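Local coordinates for capsid protein (Infectious hypodermal and hematopoietic necrosis virus, PDB 3N7X), which forms the icosahedral shell of a shrimp densovirus, sixty copies packing together with calcium ions bound at contacts between neighbouring subunits, at residues Y55-A60 / I175-L180; V118-M123 / V285-F290. All blocks are in the same frame, centred on the assembly; numbering follows the deposited sequence.

Contact 1. Residues Y55-A60 / I175-L180; sequences YFEFDA and IQNPQL. With CA (calcium ion), chain B.
The carbonyl oxygen of Ile175, in the last turn of helix 171-176, approaches the edge of the Phe56 ring, lying 4.0 Å from CE1, and accepts a hydrogen bond from a calcium-bound water. Gln176 O and Tyr55 O each bind calcium at 2.4 Å; three waters and Glu191 of a neighbouring subunit complete six ligands, so the site ties together two capsid proteins as well as two segments of one chain. Asn177, where the chain leaves helical geometry, turns its amide to the strand: CG is anti to the backbone N (chi1 -157°), and Asn177 OD1 accepts a hydrogen bond from the backbone N of Glu57 at 2.9 Å, along a lone pair in the carbonyl plane. One calcium water also donates to Asn177 OD1 and to OE1 of Glu57, a second-shell link to the metal. In the jelly roll of parvovirus capsids this is a join between sheets: Tyr55 to Phe58 lie on the B strand of the BIDG sheet, while 175-180 leads into strand 179-182 of the other sheet. Asn177 ND2 spans 2.9 Å to Pro178 O, with a weak second bond to Glu57 O. Pro178 lies over the Phe56 ring, its CD 3.4 Å from the centroid in a CH-pi contact, and its CG sits 3.9 Å from CZ of Phe58. Gln179 then folds back, its NE2 reaching Asn177 O from above the carbonyl plane.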
# COMPACT_ATOMS: atom_id res chain seq x y z
N TYR A 55 -6.47 -94.15 30.76
CA TYR A 55 -7.66 -94.52 30.00
C TYR A 55 -8.76 -94.77 31.02
O TYR A 55 -8.53 -95.47 32.01
CB TYR A 55 -7.48 -95.83 29.22
CG TYR A 55 -6.44 -95.87 28.14
CD1 TYR A 55 -6.34 -94.86 27.18
CD2 TYR A 55 -5.58 -96.97 28.02
CE1 TYR A 55 -5.41 -94.94 26.14
CE2 TYR A 55 -4.66 -97.06 26.99
CZ TYR A 55 -4.58 -96.05 26.05
OH TYR A 55 -3.66 -96.16 25.03
N PHE A 56 -9.94 -94.22 30.77
CA PHE A 56 -11.08 -94.43 31.65
C PHE A 56 -12.23 -94.99 30.82
O PHE A 56 -12.39 -94.64 29.64
CB PHE A 56 -11.54 -93.12 32.29
CG PHE A 56 -10.59 -92.55 33.31
CD1 PHE A 56 -9.65 -93.35 33.94
CD2 PHE A 56 -10.67 -91.20 33.68
CE1 PHE A 56 -8.81 -92.83 34.93
CE2 PHE A 56 -9.84 -90.67 34.67
CZ PHE A 56 -8.91 -91.48 35.29
N GLU A 57 -13.03 -95.86 31.44
CA GLU A 57 -14.19 -96.43 30.76
C GLU A 57 -15.40 -96.18 31.65
O GLU A 57 -15.29 -96.14 32.87
CB GLU A 57 -14.03 -97.94 30.54
CG GLU A 57 -12.84 -98.34 29.69
CD GLU A 57 -11.55 -98.41 30.48
OE1 GLU A 57 -11.59 -98.92 31.62
OE2 GLU A 57 -10.49 -97.98 29.96
N PHE A 58 -16.57 -96.02 31.03
CA PHE A 58 -17.79 -95.75 31.77
C PHE A 58 -19.00 -96.42 31.14
O PHE A 58 -19.03 -96.62 29.93
CB PHE A 58 -18.09 -94.25 31.79
CG PHE A 58 -17.01 -93.41 32.40
CD1 PHE A 58 -16.85 -93.34 33.78
CD2 PHE A 58 -16.17 -92.65 31.58
CE1 PHE A 58 -15.87 -92.53 34.34
CE2 PHE A 58 -15.18 -91.84 32.13
CZ PHE A 58 -15.03 -91.78 33.51
N ASP A 59 -19.98 -96.75 31.97
CA ASP A 59 -21.23 -97.31 31.49
C ASP A 59 -22.31 -96.51 32.23
O ASP A 59 -22.00 -95.50 32.85
CB ASP A 59 -21.36 -98.81 31.77
CG ASP A 59 -21.29 -99.14 33.25
OD1 ASP A 59 -21.54 -98.26 34.09
OD2 ASP A 59 -21.01 -100.32 33.56
N ALA A 60 -23.56 -96.96 32.17
CA ALA A 60 -24.63 -96.23 32.83
C ALA A 60 -24.65 -96.35 34.35
O ALA A 60 -25.64 -95.97 34.99
CB ALA A 60 -25.97 -96.66 32.25
N ILE A 175 -6.73 -95.13 40.68
CA ILE A 175 -5.80 -94.71 39.64
C ILE A 175 -6.23 -95.35 38.33
O ILE A 175 -6.15 -94.73 37.26
CB ILE A 175 -4.37 -95.15 39.98
CG1 ILE A 175 -3.86 -94.37 41.19
CG2 ILE A 175 -3.46 -94.92 38.78
CD1 ILE A 175 -2.44 -94.70 41.58
N GLN A 176 -6.69 -96.59 38.41
CA GLN A 176 -7.14 -97.30 37.22
C GLN A 176 -8.37 -96.65 36.60
O GLN A 176 -8.50 -96.58 35.37
CB GLN A 176 -7.46 -98.76 37.58
CG GLN A 176 -6.26 -99.70 37.53
CD GLN A 176 -6.41 -100.90 38.47
OE1 GLN A 176 -7.50 -101.46 38.62
NE2 GLN A 176 -5.30 -101.31 39.09
N ASN A 177 -9.27 -96.15 37.44
CA ASN A 177 -10.50 -95.58 36.93
C ASN A 177 -11.32 -94.90 38.03
O ASN A 177 -11.14 -95.19 39.22
CB ASN A 177 -11.35 -96.71 36.33
CG ASN A 177 -12.36 -96.22 35.30
OD1 ASN A 177 -12.04 -96.09 34.12
ND2 ASN A 177 -13.58 -95.96 35.75
N PRO A 178 -12.20 -93.97 37.65
CA PRO A 178 -13.03 -93.31 38.65
C PRO A 178 -13.92 -94.43 39.20
O PRO A 178 -14.35 -95.30 38.44
CB PRO A 178 -13.82 -92.30 37.83
CG PRO A 178 -12.82 -91.90 36.78
CD PRO A 178 -12.21 -93.22 36.38
N GLN A 179 -14.18 -94.43 40.50
CA GLN A 179 -14.98 -95.49 41.11
C GLN A 179 -16.42 -95.07 41.40
O GLN A 179 -16.73 -93.88 41.53
CB GLN A 179 -14.31 -95.96 42.39
CG GLN A 179 -12.91 -96.52 42.16
CD GLN A 179 -12.92 -97.69 41.20
OE1 GLN A 179 -13.63 -98.68 41.42
NE2 GLN A 179 -12.13 -97.60 40.14
N LEU A 180 -17.31 -96.06 41.49
CA LEU A 180 -18.71 -95.78 41.76
C LEU A 180 -18.98 -95.35 43.20
O LEU A 180 -18.42 -95.90 44.15
CB LEU A 180 -19.57 -97.01 41.44
CG LEU A 180 -19.81 -97.32 39.96
CD1 LEU A 180 -20.68 -98.56 39.86
CD2 LEU A 180 -20.47 -96.14 39.27
CA CA B . -7.61 -97.28 33.32
O HOH W 1 -9.92 -97.84 33.49
O HOH W 2 -8.30 -98.62 31.43
O HOH W 3 -5.99 -95.79 34.30

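Contact 2. Residues V118-M123 / V285-F290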
# COMPACT_ATOMS: atom_id res chain seq x y z
N VAL A 118 -7.37 -82.14 35.29
CA VAL A 118 -7.48 -83.17 34.28
C VAL A 118 -8.20 -82.64 33.06
O VAL A 118 -8.96 -81.67 33.13
CB VAL A 118 -8.31 -84.36 34.78
CG1 VAL A 118 -8.21 -85.53 33.80
CG2 VAL A 118 -7.84 -84.76 36.13
N VAL A 119 -7.95 -83.31 31.95
CA VAL A 119 -8.61 -82.99 30.70
C VAL A 119 -8.97 -84.33 30.11
O VAL A 119 -8.10 -85.16 29.86
CB VAL A 119 -7.68 -82.26 29.71
CG1 VAL A 119 -8.45 -81.94 28.44
CG2 VAL A 119 -7.14 -81.00 30.32
N MET A 120 -10.26 -84.57 29.91
CA MET A 120 -10.69 -85.82 29.31
C MET A 120 -11.01 -85.50 27.86
O MET A 120 -11.62 -84.46 27.58
CB MET A 120 -11.92 -86.37 30.01
CG MET A 120 -11.68 -86.75 31.46
SD MET A 120 -13.09 -87.61 32.20
CE MET A 120 -14.32 -86.28 32.31
N HIS A 121 -10.58 -86.36 26.95
CA HIS A 121 -10.83 -86.14 25.54
C HIS A 121 -10.82 -87.44 24.76
O HIS A 121 -10.68 -88.52 25.34
CB HIS A 121 -9.77 -85.19 24.96
CG HIS A 121 -8.37 -85.74 25.01
ND1 HIS A 121 -7.54 -85.57 26.11
CD2 HIS A 121 -7.65 -86.45 24.11
CE1 HIS A 121 -6.38 -86.16 25.87
NE2 HIS A 121 -6.42 -86.70 24.67
N SER A 122 -10.98 -87.33 23.45
CA SER A 122 -10.94 -88.47 22.55
C SER A 122 -11.90 -89.60 22.92
O SER A 122 -11.53 -90.78 22.86
CB SER A 122 -9.52 -89.02 22.50
OG SER A 122 -8.62 -88.02 22.05
N MET A 123 -13.13 -89.26 23.28
CA MET A 123 -14.10 -90.28 23.65
C MET A 123 -14.39 -91.25 22.51
O MET A 123 -14.50 -90.87 21.35
CB MET A 123 -15.41 -89.64 24.08
CG MET A 123 -16.49 -90.67 24.34
SD MET A 123 -18.05 -89.91 24.75
CE MET A 123 -17.66 -89.19 26.36
N VAL A 285 -12.32 -92.94 27.35
CA VAL A 285 -11.73 -91.64 27.09
C VAL A 285 -10.29 -91.64 27.54
O VAL A 285 -9.85 -92.55 28.24
CB VAL A 285 -12.47 -90.51 27.85
CG1 VAL A 285 -13.95 -90.53 27.52
CG2 VAL A 285 -12.25 -90.66 29.35
N GLN A 286 -9.55 -90.61 27.13
CA GLN A 286 -8.17 -90.46 27.56
C GLN A 286 -8.23 -89.34 28.58
O GLN A 286 -8.95 -88.36 28.39
CB GLN A 286 -7.25 -90.05 26.40
CG GLN A 286 -5.79 -90.01 26.81
CD GLN A 286 -4.87 -89.56 25.69
OE1 GLN A 286 -5.01 -89.99 24.55
NE2 GLN A 286 -3.91 -88.70 26.03
N ALA A 287 -7.48 -89.47 29.67
CA ALA A 287 -7.49 -88.45 30.70
C ALA A 287 -6.06 -88.03 31.02
O ALA A 287 -5.26 -88.84 31.48
CB ALA A 287 -8.19 -88.97 31.95
N ASP A 288 -5.76 -86.76 30.78
CA ASP A 288 -4.43 -86.24 31.05
C ASP A 288 -4.44 -85.47 32.36
O ASP A 288 -5.30 -84.60 32.58
CB ASP A 288 -3.96 -85.36 29.88
CG ASP A 288 -3.87 -86.13 28.56
OD1 ASP A 288 -3.71 -87.38 28.60
OD2 ASP A 288 -3.93 -85.50 27.48
N PHE A 289 -3.51 -85.81 33.25
CA PHE A 289 -3.40 -85.20 34.57
C PHE A 289 -2.14 -84.39 34.76
O PHE A 289 -1.10 -84.69 34.17
CB PHE A 289 -3.38 -86.28 35.65
CG PHE A 289 -4.67 -87.04 35.80
CD1 PHE A 289 -5.50 -86.81 36.89
CD2 PHE A 289 -5.04 -88.00 34.86
CE1 PHE A 289 -6.68 -87.53 37.05
CE2 PHE A 289 -6.22 -88.73 35.01
CZ PHE A 289 -7.04 -88.49 36.11
N PHE A 290 -2.23 -83.37 35.61
CA PHE A 290 -1.07 -82.55 35.92
C PHE A 290 -1.24 -81.93 37.30
O PHE A 290 -2.36 -81.66 37.75
CB PHE A 290 -0.88 -81.44 34.89
CG PHE A 290 -1.83 -80.29 35.07
CD1 PHE A 290 -3.11 -80.34 34.52
CD2 PHE A 290 -1.47 -79.19 35.85
CE1 PHE A 290 -4.03 -79.31 34.75
CE2 PHE A 290 -2.38 -78.16 36.09
CZ PHE A 290 -3.66 -78.22 35.53
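Phe289 presents one ring face to Val118, whose CG1 stands over the ring centre, 3.9 Å from the centroid, in a CH-pi contact; Arg54 makes a cation-pi contact with the same ring. The imidazole of His121, on the other side of the sheet, has the CB of Gln286 above one face and the carboxylate of Asp288 at its edge. The side chain of Gln286 runs out extended, CG anti to the backbone N (chi1 -175°), alongside His121. There Gln286 NE2 donates in its own plane to Asp288 OD1 at 2.9 Å, on the syn lone pair, while Asp288 OD2 accepts a hydrogen bond from Leu38 N of a third subunit.

Between the two layers of side chains the strands run antiparallel. Val119/Asp288 and His121/Gln286 are hydrogen-bonded pairs, each with two backbone bonds; Val118/Phe289 and Met120/Ala287 are non-hydrogen-bonded pairs. Ser122 adopts left-handed backbone angles, after which Met123 rather than Ser122 lies beside Val285, with Met123 CB 3.8 Å from Val285 CG1. Both strands belong to the BIDG sheet: strand 208-214 flanks 118-123, strand 45-59 flanks 285-290, and Met203 of strand 199-203 packs against Met120, Met123 and Val285.

Both contacts are buried, yet they illustrate different ways of building one jelly roll. Contact 2 joins neighbouring strands within a single sheet, with backbone pairing that is regular from Val118 to His121 and apolar side chains on its inner side; contact 1 spans from that sheet to the segment leading into the opposing one, using a metal, waters, one asparagine and a proline packed on two phenylalanine rings. Strand 45-59 of contact 1 neighbours strand 281-296 of contact 2: Phe56 O is probably hydrogen-bonded to Val285 N, and the Phe56 ring, covered on one face by Pro178, packs against Phe289. Both reach other subunits, contact 1 through calcium and the Tyr55 hydroxyl, contact 2 through Ser122 and Asp288.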